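Local atomic coordinates of hepatocyte growth factor-regulated tyrosine kinase substrate (Drosophila melanogaster, PDB entry 1DVP), a protein that is essential for endosome membrane invagination and multivesicular body formation, promotes degradation of active tyrosine kinase receptors, and binds ubiquitin and phosphatidylinositol. Residues L19-P24 / S62-E67; C196-Y201 / V207-G212. One frame throughout, in Å; residues are numbered along the deposited sequence.

Contact 1. Residues L19-P24 / S62-E67; sequences LEPDWP and SLLVLE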
# COMPACT_ATOMS: atom_id res chain seq x y z
N LEU A 19 -16.94 16.00 19.69
CA LEU A 19 -17.67 16.63 18.59
C LEU A 19 -17.69 15.73 17.37
O LEU A 19 -18.44 15.94 16.40
CB LEU A 19 -17.05 18.00 18.28
CG LEU A 19 -17.35 19.00 19.42
CD1 LEU A 19 -16.67 20.33 19.18
CD2 LEU A 19 -18.88 19.22 19.53
N GLU A 20 -16.91 14.66 17.44
CA GLU A 20 -16.84 13.68 16.39
C GLU A 20 -16.53 12.40 17.13
O GLU A 20 -15.97 12.44 18.24
CB GLU A 20 -15.71 14.01 15.45
CG GLU A 20 -14.47 14.21 16.23
CD GLU A 20 -13.99 15.61 16.12
OE1 GLU A 20 -13.21 16.07 17.02
OE2 GLU A 20 -14.39 16.26 15.11
N PRO A 21 -16.86 11.24 16.52
CA PRO A 21 -16.58 9.98 17.22
C PRO A 21 -15.12 9.85 17.68
O PRO A 21 -14.20 10.34 17.05
CB PRO A 21 -16.97 8.90 16.21
CG PRO A 21 -17.82 9.61 15.17
CD PRO A 21 -17.22 11.00 15.11
N ASP A 22 -14.95 9.17 18.79
CA ASP A 22 -13.67 8.86 19.35
C ASP A 22 -13.35 7.42 18.86
O ASP A 22 -13.54 6.42 19.58
CB ASP A 22 -13.78 8.95 20.87
CG ASP A 22 -12.51 8.54 21.56
OD1 ASP A 22 -11.56 8.14 20.84
OD2 ASP A 22 -12.46 8.59 22.82
N TRP A 23 -12.92 7.32 17.61
CA TRP A 23 -12.60 6.03 16.99
C TRP A 23 -11.55 5.22 17.75
O TRP A 23 -11.68 4.01 17.89
CB TRP A 23 -12.21 6.25 15.54
CG TRP A 23 -13.44 6.58 14.76
CD1 TRP A 23 -13.84 7.81 14.27
CD2 TRP A 23 -14.52 5.68 14.53
NE1 TRP A 23 -15.12 7.72 13.76
CE2 TRP A 23 -15.56 6.43 13.90
CE3 TRP A 23 -14.72 4.32 14.79
CZ2 TRP A 23 -16.77 5.85 13.54
CZ3 TRP A 23 -15.95 3.74 14.41
CH2 TRP A 23 -16.94 4.52 13.80
N PRO A 24 -10.50 5.87 18.24
CA PRO A 24 -9.48 5.12 18.99
C PRO A 24 -10.09 4.34 20.17
O PRO A 24 -9.74 3.17 20.36
CB PRO A 24 -8.51 6.22 19.45
CG PRO A 24 -8.56 7.20 18.28
CD PRO A 24 -10.08 7.27 18.01
N SER A 62 -23.47 6.04 21.83
CA SER A 62 -23.51 4.66 22.31
C SER A 62 -24.08 3.77 21.20
O SER A 62 -23.73 2.61 21.13
CB SER A 62 -24.31 4.50 23.63
OG SER A 62 -25.71 4.42 23.43
N LEU A 63 -24.94 4.32 20.34
CA LEU A 63 -25.49 3.56 19.22
C LEU A 63 -24.37 3.27 18.21
O LEU A 63 -24.35 2.22 17.56
CB LEU A 63 -26.64 4.32 18.53
CG LEU A 63 -27.90 4.40 19.41
CD1 LEU A 63 -29.00 5.17 18.71
CD2 LEU A 63 -28.37 2.97 19.74
N LEU A 64 -23.46 4.24 18.05
CA LEU A 64 -22.32 4.08 17.16
C LEU A 64 -21.42 2.97 17.75
O LEU A 64 -20.91 2.12 17.02
CB LEU A 64 -21.54 5.41 17.09
CG LEU A 64 -20.30 5.37 16.20
CD1 LEU A 64 -20.65 4.91 14.77
CD2 LEU A 64 -19.65 6.73 16.18
N VAL A 65 -21.22 2.97 19.07
CA VAL A 65 -20.40 1.93 19.69
C VAL A 65 -21.05 0.58 19.37
O VAL A 65 -20.37 -0.39 19.00
CB VAL A 65 -20.29 2.14 21.25
CG1 VAL A 65 -19.63 0.92 21.93
CG2 VAL A 65 -19.49 3.41 21.52
N LEU A 66 -22.36 0.52 19.50
CA LEU A 66 -23.11 -0.71 19.23
C LEU A 66 -22.95 -1.17 17.77
O LEU A 66 -22.74 -2.33 17.51
CB LEU A 66 -24.59 -0.47 19.54
CG LEU A 66 -25.42 -1.64 20.11
CD1 LEU A 66 -26.90 -1.33 19.80
CD2 LEU A 66 -24.99 -3.02 19.55
N GLU A 67 -23.06 -0.25 16.83
CA GLU A 67 -22.90 -0.59 15.42
C GLU A 67 -21.52 -1.24 15.18
O GLU A 67 -21.39 -2.21 14.43
CB GLU A 67 -23.04 0.68 14.59
CG GLU A 67 -22.78 0.53 13.07
CD GLU A 67 -22.88 1.89 12.38
OE1 GLU A 67 -23.24 2.87 13.10
OE2 GLU A 67 -22.60 2.01 11.16

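Contact 2. Residues C196-Y201 / V207-G212; sequences CPLPKY and VRVCDG. With ZN (zinc ion), chain C.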
# COMPACT_ATOMS: atom_id res chain seq x y z
N CYS A 196 -6.92 12.81 3.68
CA CYS A 196 -7.85 12.95 4.79
C CYS A 196 -7.65 11.79 5.75
O CYS A 196 -7.00 10.78 5.43
CB CYS A 196 -9.31 13.00 4.32
SG CYS A 196 -9.98 11.47 3.65
N PRO A 197 -8.16 11.96 6.99
CA PRO A 197 -7.97 10.85 7.93
C PRO A 197 -8.95 9.73 7.68
O PRO A 197 -9.96 9.92 6.99
CB PRO A 197 -8.12 11.54 9.30
CG PRO A 197 -9.01 12.68 9.03
CD PRO A 197 -8.55 13.20 7.67
N LEU A 198 -8.64 8.53 8.16
CA LEU A 198 -9.56 7.41 7.99
C LEU A 198 -9.59 6.82 9.37
O LEU A 198 -9.13 5.69 9.65
CB LEU A 198 -9.02 6.44 6.97
CG LEU A 198 -8.88 7.09 5.57
CD1 LEU A 198 -8.06 6.16 4.69
CD2 LEU A 198 -10.24 7.33 4.96
N PRO A 199 -10.19 7.58 10.28
CA PRO A 199 -10.24 7.12 11.67
C PRO A 199 -10.93 5.76 11.89
O PRO A 199 -10.61 5.05 12.84
CB PRO A 199 -10.86 8.33 12.39
CG PRO A 199 -11.78 8.93 11.33
CD PRO A 199 -11.02 8.78 10.03
N LYS A 200 -11.81 5.37 11.00
CA LYS A 200 -12.46 4.07 11.18
C LYS A 200 -11.54 2.90 10.94
O LYS A 200 -11.82 1.77 11.36
CB LYS A 200 -13.70 3.94 10.31
CG LYS A 200 -14.88 4.63 10.89
CD LYS A 200 -15.85 5.04 9.79
CE LYS A 200 -16.60 6.38 10.12
NZ LYS A 200 -15.80 7.60 9.72
N TYR A 201 -10.44 3.17 10.26
CA TYR A 201 -9.44 2.15 10.02
C TYR A 201 -8.29 2.34 11.01
O TYR A 201 -7.24 1.74 10.82
CB TYR A 201 -8.82 2.26 8.62
CG TYR A 201 -9.73 1.99 7.46
CD1 TYR A 201 -10.91 1.30 7.62
CD2 TYR A 201 -9.36 2.42 6.18
CE1 TYR A 201 -11.73 1.03 6.50
CE2 TYR A 201 -10.13 2.15 5.10
CZ TYR A 201 -11.32 1.46 5.25
OH TYR A 201 -12.04 1.17 4.11
N VAL A 207 -4.11 10.82 5.22
CA VAL A 207 -3.35 9.98 4.32
C VAL A 207 -3.88 10.15 2.87
O VAL A 207 -4.98 10.66 2.65
CB VAL A 207 -3.47 8.50 4.76
CG1 VAL A 207 -2.76 8.25 6.10
CG2 VAL A 207 -4.93 8.11 4.89
N ARG A 208 -3.11 9.67 1.89
CA ARG A 208 -3.50 9.78 0.47
C ARG A 208 -4.79 9.00 0.14
O ARG A 208 -4.90 7.86 0.56
CB ARG A 208 -2.33 9.25 -0.38
CG ARG A 208 -2.65 9.17 -1.88
CD ARG A 208 -1.61 8.37 -2.63
NE ARG A 208 -0.29 8.95 -2.44
CZ ARG A 208 0.19 9.99 -3.11
NH1 ARG A 208 -0.54 10.59 -4.03
NH2 ARG A 208 1.41 10.42 -2.88
N VAL A 209 -5.78 9.62 -0.55
CA VAL A 209 -6.99 8.93 -0.99
C VAL A 209 -7.27 9.32 -2.49
O VAL A 209 -6.83 10.35 -2.96
CB VAL A 209 -8.23 9.29 -0.15
CG1 VAL A 209 -8.11 8.75 1.29
CG2 VAL A 209 -8.42 10.80 -0.06
N CYS A 210 -8.01 8.50 -3.21
CA CYS A 210 -8.37 8.82 -4.59
C CYS A 210 -9.60 9.77 -4.57
O CYS A 210 -10.31 9.94 -3.55
CB CYS A 210 -8.70 7.53 -5.36
SG CYS A 210 -10.27 6.87 -4.92
N ASP A 211 -9.84 10.38 -5.72
CA ASP A 211 -10.94 11.32 -5.88
C ASP A 211 -12.28 10.70 -5.59
O ASP A 211 -13.05 11.27 -4.88
CB ASP A 211 -10.89 11.93 -7.30
CG ASP A 211 -9.76 12.93 -7.40
OD1 ASP A 211 -9.34 13.39 -6.35
OD2 ASP A 211 -9.29 13.27 -8.49
N GLY A 212 -12.56 9.51 -6.11
CA GLY A 212 -13.83 8.86 -5.82
C GLY A 212 -14.08 8.68 -4.33
O GLY A 212 -15.18 8.94 -3.84
ZN ZN C . -10.00 5.21 -3.20

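Contact 1. Residues L19-P24 / S62-E67
The indole of Trp23 meets Pro21 on one face and, obliquely at its six-membered end, Leu64; CB of the proline lies 3.2 Å above the ring plane, displaced toward the rim. CD1 of Leu64 lies 3.9 Å from CH2 of Trp23, while its CD2 turns to the proline. That second branch meets Pro21 closely, CD2 of Leu64 standing 3.4 Å from CB of Pro21, a little inside usual van der Waals distance. Leucine suits the place because its forked end serves both partners at once. With CG anti to the backbone N (chi1 179°), its side chain extends from helix 56-72 and crosses the proline and the indole at about right angles. The contact belongs to the VHS domain, a superhelix of helices, and sets the turn leading into helix 23-34 against helix 56-72. Pro21, whose rigid ring suits a turn, comes just ahead of the N-cap Asp22; the carboxylate of Asp22 caps a backbone N in the first turn of helix 23-34, and OD2 hydrogen-bonds Ser25 OG. On the far side of helix 56-72, Leu63 and Leu66 pack on helix 100-116; one turn beyond Leu64, Glu67 forms a salt bridge with Lys105.

Contact 2. Residues C196-Y201 / V207-G212
In the FYVE zinc finger, a two-stranded antiparallel sheet made by strands 194-198 and 206-209 runs directly into a zinc site, and this contact spans that junction. Cys196 and Val207 form an antiparallel hydrogen-bonded pair. The bond from Val207 N to Cys196 O measures 2.9 Å, and the return bond from Cys196 N to Val207 O is 3.1 Å. Beyond this pair the short strands diverge, their axes making an angle of 97°, and side chains take over. CD1 of Leu198 comes 3.7 Å from CG2 of Val207 and 4.3 Å from CG1 of Val209, the long apolar leucine reaching the second strand after the backbones part. The compact thiol of Cys196, its SG set between the backbone N and the carbonyl carbon (chi1 69°), is thereby brought against both methyls of Val209, with SG 4.1 Å from CG1. Leu217 of helix 211-219 meets Cys196 and Leu198, and Phe214 meets Val209. Cys210, directly after Val209, binds zinc through SG at 2.4 Å, together with Cys180, Cys183 and Cys213, and its sulfur also caps a backbone N of helix 211-219. The sulfur is thus both metal ligand and cap, coupling the zinc to the sheet and to the closing helix, and the N-H, with the helix start around it, would probably ease the negative charge on the zinc-bound sulfur.

From the N terminus, contact 1 comes first: residues 62-67 return to residues 19-24 and close a mostly helical loop of 37 residues in the VHS domain. The chain then completes that domain and enters the FYVE finger, where contact 2 closes a short connection of five residues, three of them in strand, between 196-201 and 207-212. The two loops follow in series, neither nesting nor crossing, and the contact centres lie about 18 Å apart. They nevertheless touch: Trp23 CB packs 3.4 Å from Pro199 O, and Trp23 CZ2 lies 3.5 Å from Lys200 CE. Trp23 of contact 1 thus joins the start of helix 23-34 to the 3-10 segment of the finger, linking the tandem domains.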